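Local structure of arylmalonate decarboxylase (Bordetella bronchiseptica, 3IXM) at residues E46-V51 / F79-A84; R113-R118 / G205-S210; L122-I127 / C148-I153; A165-L170 / L186-L191. The protein catalyses the decarboxylation of 2-aryl-2-methylmalonates, releasing carbon dioxide and giving 2-arylpropionates. The protein carries 1 engineered substitution. All coordinates share one frame; numbering follows the deposited sequence.

Contact 1: residues E46-V51 / F79-A84; sequences EGYDAV and FYRGAA
R81 lays its guanidinium group across Y48 at the start of a helix, its plane standing 86° from the tyrosine ring. NH1 arrives at the ring edge, close to the ring plane, and lies 3.8 Å from Y48 CB. One guanidinium face meanwhile looks onto the Y48 backbone, with Y48 CA offset toward its rim, and NH2 comes within 3.6 Å of E46 CA. No hydrogen bond spans these two segments; the arginine is steadied by Y80 and, just before E46, by P45 O. Its chain runs extended from CG to NE, and R81 CG sits over the centre of one face of the Y80 ring. R81 NE then donates to Y80 OH at 2.9 Å, with an N-H...O angle of 166° and the oxygen almost exactly in the guanidinium plane. Y80 OH and R81 NH2 also both hydrogen-bond to P45 O, which ties the pair to the loop before the helix. V51 CG2 packs more loosely, 4.3 Å from Y80 OH. The contact thus sits where the first turn of helix 48-64 meets the turn leading into helix 83-97; from the latter helix F85 makes a cation-pi contact with R81 and touches both Y48 and V51.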
loop_
_atom_site.group_PDB
_atom_site.type_symbol
_atom_site.label_atom_id
_atom_site.label_comp_id
_atom_site.label_asym_id
_atom_site.label_seq_id
_atom_site.Cartn_x
_atom_site.Cartn_y
_atom_site.Cartn_z
ATOM N N GLU A 46 14.010 -12.078 6.162
ATOM C CA GLU A 46 15.462 -11.986 6.186
ATOM C C GLU A 46 16.030 -12.292 4.800
ATOM O O GLU A 46 15.429 -13.041 4.019
ATOM C CB GLU A 46 16.027 -12.966 7.198
ATOM C CG GLU A 46 16.341 -12.331 8.519
ATOM C CD GLU A 46 16.290 -13.337 9.633
ATOM O OE1 GLU A 46 15.171 -13.841 9.902
ATOM O OE2 GLU A 46 17.364 -13.628 10.216
ATOM N N GLY A 47 17.190 -11.724 4.500
ATOM C CA GLY A 47 17.866 -11.997 3.243
ATOM C C GLY A 47 17.775 -10.823 2.282
ATOM O O GLY A 47 17.160 -10.931 1.221
ATOM N N TYR A 48 18.392 -9.707 2.660
ATOM C CA TYR A 48 18.438 -8.491 1.849
ATOM C C TYR A 48 18.615 -8.820 0.358
ATOM O O TYR A 48 17.759 -8.453 -0.466
ATOM C CB TYR A 48 19.564 -7.585 2.362
ATOM C CG TYR A 48 19.681 -6.227 1.706
ATOM C CD1 TYR A 48 19.301 -5.064 2.391
ATOM C CD2 TYR A 48 20.205 -6.085 0.409
ATOM C CE1 TYR A 48 19.427 -3.806 1.801
ATOM C CE2 TYR A 48 20.319 -4.821 -0.190
ATOM C CZ TYR A 48 19.925 -3.696 0.514
ATOM O OH TYR A 48 20.039 -2.447 -0.063
ATOM N N ASP A 49 19.701 -9.535 0.035
ATOM C CA ASP A 49 20.035 -9.934 -1.347
ATOM C C ASP A 49 19.053 -10.909 -1.995
ATOM O O ASP A 49 18.643 -10.693 -3.127
ATOM C CB ASP A 49 21.444 -10.521 -1.425
ATOM C CG ASP A 49 22.525 -9.466 -1.276
ATOM O OD1 ASP A 49 22.251 -8.274 -1.601
ATOM O OD2 ASP A 49 23.650 -9.838 -0.836
ATOM N N ALA A 50 18.697 -11.964 -1.273
ATOM C CA ALA A 50 17.697 -12.941 -1.711
ATOM C C ALA A 50 16.350 -12.303 -2.083
ATOM O O ALA A 50 15.738 -12.681 -3.082
ATOM C CB ALA A 50 17.487 -13.956 -0.644
ATOM N N VAL A 51 15.902 -11.350 -1.264
ATOM C CA VAL A 51 14.652 -10.634 -1.510
ATOM C C VAL A 51 14.752 -9.834 -2.809
ATOM O O VAL A 51 13.898 -9.964 -3.694
ATOM C CB VAL A 51 14.255 -9.723 -0.336
ATOM C CG1 VAL A 51 13.044 -8.876 -0.688
ATOM C CG2 VAL A 51 13.949 -10.574 0.927
ATOM N N PHE A 79 8.638 -1.216 3.149
ATOM C CA PHE A 79 9.023 -0.221 4.152
ATOM C C PHE A 79 9.843 -0.744 5.318
ATOM O O PHE A 79 10.409 0.075 6.064
ATOM C CB PHE A 79 7.812 0.610 4.664
ATOM C CG PHE A 79 6.872 -0.150 5.551
ATOM C CD1 PHE A 79 7.263 -0.540 6.847
ATOM C CD2 PHE A 79 5.555 -0.377 5.148
ATOM C CE1 PHE A 79 6.371 -1.207 7.689
ATOM C CE2 PHE A 79 4.640 -1.044 5.977
ATOM C CZ PHE A 79 5.035 -1.464 7.248
ATOM N N TYR A 80 9.928 -2.070 5.485
ATOM C CA TYR A 80 10.402 -2.598 6.761
ATOM C C TYR A 80 11.894 -2.360 6.976
ATOM O O TYR A 80 12.365 -2.407 8.101
ATOM C CB TYR A 80 10.019 -4.054 6.948
ATOM C CG TYR A 80 10.846 -5.059 6.198
ATOM C CD1 TYR A 80 11.542 -6.039 6.897
ATOM C CD2 TYR A 80 10.910 -5.066 4.791
ATOM C CE1 TYR A 80 12.290 -7.016 6.217
ATOM C CE2 TYR A 80 11.676 -6.029 4.110
ATOM C CZ TYR A 80 12.353 -6.991 4.832
ATOM O OH TYR A 80 13.117 -7.950 4.193
ATOM N N ARG A 81 12.616 -2.054 5.893
ATOM C CA ARG A 81 14.058 -1.808 5.984
ATOM C C ARG A 81 14.393 -0.376 5.619
ATOM O O ARG A 81 15.544 -0.049 5.283
ATOM C CB ARG A 81 14.806 -2.787 5.088
ATOM C CG ARG A 81 14.745 -4.215 5.535
ATOM C CD ARG A 81 15.649 -4.991 4.648
ATOM N NE ARG A 81 15.485 -6.435 4.754
ATOM C CZ ARG A 81 16.444 -7.276 5.148
ATOM N NH1 ARG A 81 17.647 -6.816 5.498
ATOM N NH2 ARG A 81 16.204 -8.583 5.208
ATOM N N GLY A 82 13.387 0.486 5.685
ATOM C CA GLY A 82 13.572 1.899 5.483
ATOM C C GLY A 82 13.696 2.318 4.040
ATOM O O GLY A 82 13.619 1.485 3.121
ATOM N N ALA A 83 13.920 3.615 3.861
ATOM C CA ALA A 83 13.902 4.261 2.549
ATOM C C ALA A 83 14.947 3.698 1.582
ATOM O O ALA A 83 14.683 3.610 0.389
ATOM C CB ALA A 83 14.094 5.806 2.707
ATOM N N ALA A 84 16.123 3.338 2.100
ATOM C CA ALA A 84 17.236 2.873 1.273
ATOM C C ALA A 84 16.848 1.577 0.586
ATOM O O ALA A 84 17.304 1.286 -0.534
ATOM C CB ALA A 84 18.491 2.641 2.130
#

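Contact 2: residues R113-R118 / G205-S210; sequences RALGVR and GVPVVS
L115 and P207 meet in a buried, wholly apolar contact between the turn that ends helix 104-114 and the edge strand 208-210, close to the short helix 235-238 near the C-terminus. Across the contact the work is done by four side chains, with no hydrogen bond between the segments. The leucine side chain and the proline ring run alongside each other in opposing senses, and the CD1 branch of the leucine does most of the touching: it reaches P207 CB at 3.7 Å and V209 CG2 at 3.6 Å, bridging P207, just ahead of the strand, and V209 within it, whose side chains both point toward L115. The leucine CG sits anti to its carbonyl carbon (chi1 -68°), which sends the branched end out of the helix terminus and over the proline. The second branch, CD2, flanks the same ring carbon, 3.9 Å from P207 CB. V117 adds a smaller patch, its CG2 lying 3.9 Å from P207 CG, so the proline ring is met by both residues flanking G116. That glycine, with positive phi, closes the helix in a Schellman motif, and its N bonds back to R113 O at 3.0 Å. In the alpha/beta fold the turn connects helix 104-114 to strand 119-124, the first strand in chain order of a four-stranded parallel sheet, while strand 208-210 is the last to join that sheet and lies at its margin next to strand 183-187. Helix 235-238 closes on the same residues: R235 touches both L115 and P207, and L236 packs on L115.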
loop_
_atom_site.group_PDB
_atom_site.type_symbol
_atom_site.label_atom_id
_atom_site.label_comp_id
_atom_site.label_asym_id
_atom_site.label_seq_id
_atom_site.Cartn_x
_atom_site.Cartn_y
_atom_site.Cartn_z
ATOM N N ARG A 113 1.420 12.882 0.140
ATOM C CA ARG A 113 1.810 14.163 -0.506
ATOM C C ARG A 113 0.731 14.827 -1.351
ATOM O O ARG A 113 0.572 16.067 -1.271
ATOM C CB ARG A 113 3.048 13.974 -1.335
ATOM C CG ARG A 113 4.205 13.553 -0.512
ATOM C CD ARG A 113 5.240 13.044 -1.421
ATOM N NE ARG A 113 6.437 12.663 -0.699
ATOM C CZ ARG A 113 7.350 11.841 -1.199
ATOM N NH1 ARG A 113 7.176 11.297 -2.404
ATOM N NH2 ARG A 113 8.433 11.565 -0.502
ATOM N N ALA A 114 0.007 14.040 -2.155
ATOM C CA ALA A 114 -1.034 14.576 -3.036
ATOM C C ALA A 114 -2.130 15.213 -2.193
ATOM O O ALA A 114 -2.798 16.145 -2.627
ATOM C CB ALA A 114 -1.624 13.483 -3.900
ATOM N N LEU A 115 -2.311 14.707 -0.975
ATOM C CA LEU A 115 -3.349 15.244 -0.093
ATOM C C LEU A 115 -2.816 16.319 0.848
ATOM O O LEU A 115 -3.578 16.861 1.660
ATOM C CB LEU A 115 -4.033 14.121 0.714
ATOM C CG LEU A 115 -4.895 13.119 -0.049
ATOM C CD1 LEU A 115 -5.165 11.889 0.828
ATOM C CD2 LEU A 115 -6.211 13.732 -0.532
ATOM N N GLY A 116 -1.511 16.566 0.791
ATOM C CA GLY A 116 -0.885 17.617 1.599
ATOM C C GLY A 116 -0.568 17.230 3.037
ATOM O O GLY A 116 -0.235 18.096 3.853
ATOM N N VAL A 117 -0.620 15.930 3.334
ATOM C CA VAL A 117 -0.486 15.449 4.705
ATOM C C VAL A 117 0.966 15.464 5.150
ATOM O O VAL A 117 1.807 14.897 4.480
ATOM C CB VAL A 117 -1.100 14.008 4.829
ATOM C CG1 VAL A 117 -0.923 13.422 6.235
ATOM C CG2 VAL A 117 -2.577 14.056 4.482
ATOM N N ARG A 118 1.272 16.091 6.280
ATOM C CA ARG A 118 2.568 15.818 6.912
ATOM C C ARG A 118 2.577 15.402 8.354
ATOM O O ARG A 118 3.631 15.059 8.876
ATOM C CB ARG A 118 3.533 16.973 6.798
ATOM C CG ARG A 118 2.961 18.316 6.494
ATOM C CD ARG A 118 3.951 18.990 5.579
ATOM N NE ARG A 118 5.350 18.730 5.968
ATOM C CZ ARG A 118 6.240 18.044 5.240
ATOM N NH1 ARG A 118 5.902 17.526 4.059
ATOM N NH2 ARG A 118 7.481 17.883 5.689
ATOM N N GLY A 205 -13.316 14.864 8.737
ATOM C CA GLY A 205 -12.885 16.053 7.986
ATOM C C GLY A 205 -11.391 16.122 7.738
ATOM O O GLY A 205 -10.767 17.207 7.686
ATOM N N VAL A 206 -10.795 14.949 7.576
ATOM C CA VAL A 206 -9.375 14.838 7.399
ATOM C C VAL A 206 -9.176 13.699 6.358
ATOM O O VAL A 206 -9.884 12.697 6.431
ATOM C CB VAL A 206 -8.770 14.565 8.797
ATOM C CG1 VAL A 206 -8.207 13.183 8.943
ATOM C CG2 VAL A 206 -7.877 15.690 9.304
ATOM N N PRO A 207 -8.253 13.863 5.384
ATOM C CA PRO A 207 -8.200 12.872 4.289
ATOM C C PRO A 207 -7.505 11.563 4.724
ATOM O O PRO A 207 -6.646 11.571 5.620
ATOM C CB PRO A 207 -7.365 13.587 3.221
ATOM C CG PRO A 207 -6.417 14.396 4.013
ATOM C CD PRO A 207 -7.206 14.887 5.227
ATOM N N VAL A 208 -7.881 10.469 4.088
ATOM C CA VAL A 208 -7.342 9.146 4.407
ATOM C C VAL A 208 -6.649 8.539 3.185
ATOM O O VAL A 208 -7.220 8.539 2.071
ATOM C CB VAL A 208 -8.495 8.211 4.872
ATOM C CG1 VAL A 208 -8.018 6.759 5.034
ATOM C CG2 VAL A 208 -9.113 8.738 6.125
ATOM N N VAL A 209 -5.440 8.001 3.400
ATOM C CA VAL A 209 -4.769 7.173 2.394
ATOM C C VAL A 209 -4.830 5.721 2.877
ATOM O O VAL A 209 -4.415 5.428 4.020
ATOM C CB VAL A 209 -3.288 7.598 2.247
ATOM C CG1 VAL A 209 -2.473 6.607 1.385
ATOM C CG2 VAL A 209 -3.210 9.039 1.652
ATOM N N SER A 210 -5.363 4.836 2.051
ATOM C CA SER A 210 -5.265 3.387 2.337
ATOM C C SER A 210 -4.246 2.741 1.427
ATOM O O SER A 210 -4.308 2.889 0.187
ATOM C CB SER A 210 -6.622 2.710 2.174
ATOM O OG SER A 210 -6.547 1.343 2.481
#

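Contact 3: residues L122-I127 / C148-I153; sequences LATAYI and CRSLGI. With SO4 (sulfate ion), chain B.
T124 OG1 is gripped by three partners. It accepts from S150 OG at 3.0 Å across the contact, accepts a nearly straight bond (170°) from Y126 N at 3.2 Å, and is hydrogen-bonded to N131 OD1, which as an amide oxygen can only be the acceptor. Its chi1 of 80° puts the hydroxyl between the backbone N and the carbonyl carbon, in position for the ST turn with Y126 N. S150 OG gains a further, weak bond from N131 ND2. The strands themselves run parallel: R149 N donates to L122 O, R149 O accepts from T124 N, and L151 N donates to T124 O at 2.9 Å. This pairing closes a beta-alpha-beta unit, in which helix 128-140 carries the chain from strand 119-124 to the edge strand 144-150. On the side of the sheet that faces this helix, L122 CB packs on C148 SG at 3.7 Å. Two waters continue the link, one bridging A125 O and I153 O, the other joining Y126 O to G152 N. Beyond the strand end, the Y126 ring has sulfate O1 at its edge, near its plane, and its OH donates a short bond of 2.5 Å to that oxygen while also bonding to S187 OG. The ion, probably from the crystallisation liquor, is also bonded to T75 N and S76 N, consistent with an anion site that could receive a substrate carboxylate.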
loop_
_atom_site.group_PDB
_atom_site.type_symbol
_atom_site.label_atom_id
_atom_site.label_comp_id
_atom_site.label_asym_id
_atom_site.label_seq_id
_atom_site.Cartn_x
_atom_site.Cartn_y
_atom_site.Cartn_z
ATOM N N LEU A 122 -1.598 6.746 12.263
ATOM C CA LEU A 122 -1.574 5.416 11.655
ATOM C C LEU A 122 -2.708 4.571 12.193
ATOM O O LEU A 122 -2.971 4.547 13.391
ATOM C CB LEU A 122 -0.232 4.711 11.897
ATOM C CG LEU A 122 1.013 5.554 11.610
ATOM C CD1 LEU A 122 2.212 4.681 11.819
ATOM C CD2 LEU A 122 0.973 6.026 10.197
ATOM N N ALA A 123 -3.373 3.879 11.285
ATOM C CA ALA A 123 -4.395 2.903 11.639
ATOM C C ALA A 123 -3.997 1.611 10.907
ATOM O O ALA A 123 -4.072 1.551 9.709
ATOM C CB ALA A 123 -5.763 3.414 11.182
ATOM N N THR A 124 -3.524 0.602 11.620
ATOM C CA THR A 124 -2.976 -0.556 10.927
ATOM C C THR A 124 -3.465 -1.908 11.454
ATOM O O THR A 124 -4.173 -1.990 12.461
ATOM C CB THR A 124 -1.439 -0.594 11.011
ATOM O OG1 THR A 124 -1.091 -1.120 12.290
ATOM C CG2 THR A 124 -0.815 0.819 10.753
ATOM N N ALA A 125 -3.099 -2.959 10.735
ATOM C CA ALA A 125 -3.317 -4.340 11.218
ATOM C C ALA A 125 -1.969 -5.018 11.471
ATOM O O ALA A 125 -1.856 -6.235 11.359
ATOM C CB ALA A 125 -4.082 -5.116 10.183
ATOM N N TYR A 126 -0.930 -4.236 11.764
ATOM C CA TYR A 126 0.391 -4.826 11.984
ATOM C C TYR A 126 0.725 -5.083 13.467
ATOM O O TYR A 126 0.067 -4.589 14.377
ATOM C CB TYR A 126 1.489 -3.932 11.402
ATOM C CG TYR A 126 1.325 -3.463 9.956
ATOM C CD1 TYR A 126 1.096 -4.380 8.917
ATOM C CD2 TYR A 126 1.455 -2.112 9.612
ATOM C CE1 TYR A 126 0.968 -3.952 7.553
ATOM C CE2 TYR A 126 1.342 -1.675 8.231
ATOM C CZ TYR A 126 1.082 -2.615 7.228
ATOM O OH TYR A 126 0.979 -2.244 5.878
ATOM N N ILE A 127 1.782 -5.851 13.703
ATOM C CA ILE A 127 2.300 -5.995 15.088
ATOM C C ILE A 127 3.191 -4.787 15.432
ATOM O O ILE A 127 3.597 -4.030 14.548
ATOM C CB ILE A 127 3.031 -7.346 15.283
ATOM C CG1 ILE A 127 4.277 -7.422 14.392
ATOM C CG2 ILE A 127 2.042 -8.537 15.082
ATOM C CD1 ILE A 127 5.200 -8.674 14.716
ATOM N N CYS A 148 -0.482 5.723 16.577
ATOM C CA CYS A 148 -0.891 4.515 15.843
ATOM C C CYS A 148 -1.885 3.763 16.703
ATOM O O CYS A 148 -1.707 3.637 17.928
ATOM C CB CYS A 148 0.319 3.640 15.496
ATOM S SG CYS A 148 -0.034 2.097 14.517
ATOM N N ARG A 149 -2.939 3.295 16.058
ATOM C CA ARG A 149 -3.853 2.331 16.651
ATOM C C ARG A 149 -3.963 1.140 15.715
ATOM O O ARG A 149 -4.038 1.322 14.488
ATOM C CB ARG A 149 -5.222 2.957 16.819
ATOM C CG ARG A 149 -6.228 2.035 17.589
ATOM C CD ARG A 149 -5.998 2.047 19.084
ATOM N NE ARG A 149 -7.149 1.451 19.787
ATOM C CZ ARG A 149 -8.033 2.121 20.524
ATOM N NH1 ARG A 149 -7.917 3.420 20.728
ATOM N NH2 ARG A 149 -9.037 1.467 21.078
ATOM N N SER A 150 -3.941 -0.064 16.280
ATOM C CA SER A 150 -3.937 -1.294 15.459
ATOM C C SER A 150 -5.082 -2.223 15.787
ATOM O O SER A 150 -5.540 -2.256 16.921
ATOM C CB SER A 150 -2.606 -2.047 15.626
ATOM O OG SER A 150 -1.561 -1.180 15.274
ATOM N N LEU A 151 -5.522 -2.996 14.802
ATOM C CA LEU A 151 -6.647 -3.949 14.982
ATOM C C LEU A 151 -6.335 -5.062 15.970
ATOM O O LEU A 151 -7.236 -5.551 16.671
ATOM C CB LEU A 151 -7.026 -4.596 13.632
ATOM C CG LEU A 151 -7.829 -3.702 12.673
ATOM C CD1 LEU A 151 -8.086 -4.480 11.373
ATOM C CD2 LEU A 151 -9.151 -3.380 13.327
ATOM N N GLY A 152 -5.071 -5.490 15.974
ATOM C CA GLY A 152 -4.565 -6.486 16.950
ATOM C C GLY A 152 -5.167 -7.872 16.776
ATOM O O GLY A 152 -5.363 -8.590 17.774
ATOM N N ILE A 153 -5.451 -8.229 15.515
ATOM C CA ILE A 153 -6.047 -9.549 15.155
ATOM C C ILE A 153 -5.087 -10.425 14.348
ATOM O O ILE A 153 -4.200 -9.913 13.639
ATOM C CB ILE A 153 -7.399 -9.395 14.341
ATOM C CG1 ILE A 153 -7.145 -8.660 13.015
ATOM C CG2 ILE A 153 -8.511 -8.737 15.212
ATOM C CD1 ILE A 153 -8.375 -8.449 12.127
HETATM S S SO4 B . 0.762 -5.011 3.647
HETATM O O1 SO4 B . -0.051 -3.949 4.288
HETATM O O2 SO4 B . 2.150 -5.037 4.121
HETATM O O3 SO4 B . 0.159 -6.292 4.016
HETATM O O4 SO4 B . 0.748 -4.768 2.183
HETATM O O HOH W 1 -3.822 -7.341 13.427
HETATM O O HOH W 2 -2.615 -5.264 14.696
#

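Contact 4: residues A165-L170 / L186-L191; sequences ATLVDL and LSCGGL
L167 contributes the largest buried area, reaching from helix 164-177 toward the end of strand 183-187 and the turn that follows. Its CD2 branch touches C188 SG at 3.7 Å and, more loosely, L191 CD1 at 4.3 Å, so a single methyl lies against both ends of the type II turn from C188 to L191. That turn is closed by L191 N donating to C188 O at 3.1 Å, with G190 taking the positive phi this geometry requires. L186, next in buried area, points into the same layer from the strand; its CD1 meets L170 CD2 at 4.3 Å. L170 lies one helical turn on from L167 and has its CG anti to the backbone N (chi1 -177°), which carries the same CD2 methyl to 3.9 Å from C188 SG. The sulfur is therefore flanked by methyls from two successive turns of the helix. On the strand side A123 touches both L170 and L186, while A196 of helix 196-204 packs on L167. All five touching residues are buried, and no hydrogen bond joins the segments. Helix and sheet consequently meet here through shape and the exclusion of water, with the sulfur of C188 set against leucine methyls from the helix.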
loop_
_atom_site.group_PDB
_atom_site.type_symbol
_atom_site.label_atom_id
_atom_site.label_comp_id
_atom_site.label_asym_id
_atom_site.label_seq_id
_atom_site.Cartn_x
_atom_site.Cartn_y
_atom_site.Cartn_z
ATOM N N ALA A 165 -17.409 -0.907 9.280
ATOM C CA ALA A 165 -17.521 -0.241 10.581
ATOM C C ALA A 165 -16.255 -0.402 11.466
ATOM O O ALA A 165 -15.861 0.529 12.155
ATOM C CB ALA A 165 -18.749 -0.758 11.351
ATOM N N THR A 166 -15.703 -1.608 11.504
ATOM C CA THR A 166 -14.491 -1.938 12.325
ATOM C C THR A 166 -13.347 -0.984 11.909
ATOM O O THR A 166 -12.621 -0.428 12.774
ATOM C CB THR A 166 -14.063 -3.392 12.058
ATOM O OG1 THR A 166 -15.178 -4.246 12.326
ATOM C CG2 THR A 166 -12.891 -3.851 12.952
ATOM N N LEU A 167 -13.222 -0.782 10.603
ATOM C CA LEU A 167 -12.102 0.005 10.052
ATOM C C LEU A 167 -12.357 1.499 10.245
ATOM O O LEU A 167 -11.434 2.271 10.496
ATOM C CB LEU A 167 -11.873 -0.320 8.580
ATOM C CG LEU A 167 -11.395 -1.775 8.302
ATOM C CD1 LEU A 167 -11.477 -2.089 6.839
ATOM C CD2 LEU A 167 -9.982 -2.121 8.864
ATOM N N VAL A 168 -13.624 1.904 10.161
ATOM C CA VAL A 168 -13.955 3.296 10.437
ATOM C C VAL A 168 -13.653 3.628 11.906
ATOM O O VAL A 168 -13.058 4.670 12.194
ATOM C CB VAL A 168 -15.466 3.582 10.136
ATOM C CG1 VAL A 168 -15.836 4.978 10.636
ATOM C CG2 VAL A 168 -15.724 3.485 8.613
ATOM N N ASP A 169 -14.099 2.763 12.821
ATOM C CA ASP A 169 -13.883 2.972 14.237
ATOM C C ASP A 169 -12.391 3.004 14.536
ATOM O O ASP A 169 -11.925 3.841 15.336
ATOM C CB ASP A 169 -14.559 1.876 15.068
ATOM C CG ASP A 169 -16.095 1.985 15.035
ATOM O OD1 ASP A 169 -16.762 1.008 15.446
ATOM O OD2 ASP A 169 -16.603 3.039 14.566
ATOM N N LEU A 170 -11.658 2.080 13.916
ATOM C CA LEU A 170 -10.199 2.095 14.024
ATOM C C LEU A 170 -9.590 3.488 13.673
ATOM O O LEU A 170 -8.721 4.021 14.392
ATOM C CB LEU A 170 -9.593 0.985 13.147
ATOM C CG LEU A 170 -8.064 0.909 13.294
ATOM C CD1 LEU A 170 -7.720 0.239 14.650
ATOM C CD2 LEU A 170 -7.519 0.131 12.128
ATOM N N LEU A 186 -4.333 4.432 6.571
ATOM C CA LEU A 186 -4.960 3.149 6.870
ATOM C C LEU A 186 -4.128 2.080 6.149
ATOM O O LEU A 186 -4.139 2.011 4.932
ATOM C CB LEU A 186 -6.419 3.144 6.360
ATOM C CG LEU A 186 -7.293 1.885 6.580
ATOM C CD1 LEU A 186 -7.333 1.513 8.097
ATOM C CD2 LEU A 186 -8.718 2.164 6.120
ATOM N N SER A 187 -3.387 1.280 6.894
ATOM C CA SER A 187 -2.543 0.267 6.287
ATOM C C SER A 187 -2.914 -1.088 6.900
ATOM O O SER A 187 -2.354 -1.541 7.902
ATOM C CB SER A 187 -1.065 0.632 6.464
ATOM O OG SER A 187 -0.254 -0.130 5.574
ATOM N N CYS A 188 -3.911 -1.704 6.287
ATOM C CA CYS A 188 -4.609 -2.846 6.879
ATOM C C CYS A 188 -4.482 -3.941 5.825
ATOM O O CYS A 188 -5.441 -4.315 5.117
ATOM C CB CYS A 188 -6.057 -2.453 7.215
ATOM S SG CYS A 188 -6.279 -1.765 8.950
ATOM N N GLY A 189 -3.248 -4.439 5.697
ATOM C CA GLY A 189 -2.928 -5.475 4.702
ATOM C C GLY A 189 -3.929 -6.617 4.694
ATOM O O GLY A 189 -4.181 -7.261 5.732
ATOM N N GLY A 190 -4.517 -6.874 3.533
ATOM C CA GLY A 190 -5.370 -8.060 3.417
ATOM C C GLY A 190 -6.857 -7.818 3.719
ATOM O O GLY A 190 -7.671 -8.737 3.625
ATOM N N LEU A 191 -7.203 -6.606 4.123
ATOM C CA LEU A 191 -8.610 -6.304 4.486
ATOM C C LEU A 191 -9.185 -5.347 3.479
ATOM O O LEU A 191 -8.441 -4.712 2.738
ATOM C CB LEU A 191 -8.691 -5.688 5.873
ATOM C CG LEU A 191 -8.174 -6.627 6.940
ATOM C CD1 LEU A 191 -8.027 -5.888 8.230
ATOM C CD2 LEU A 191 -9.147 -7.775 7.081
#

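Contacts 2, 3 and 4 all reach one parallel sheet, whereas contact 1 lies among the helices beside the other. Contacts 3 and 4 are closest, with centres 8 Å apart: A123 O and S187 N pair at 2.9 Å between neighbouring strands, and L151 CD1 meets L191 CD1 at 3.4 Å. Contact 2 joins contact 4 through V209 O and L186 N, 2.7 Å apart. Contact 1, about 22 Å from contact 3 between centres, still touches it where F79 CZ packs on Y126 CE2 at 3.8 Å. Y126, from contact 3, carries this side of the fold to the sulfate, bonding it and S187 OG of contact 4 through its OH; C188 SG lies 8.1 Å from sulfate O1.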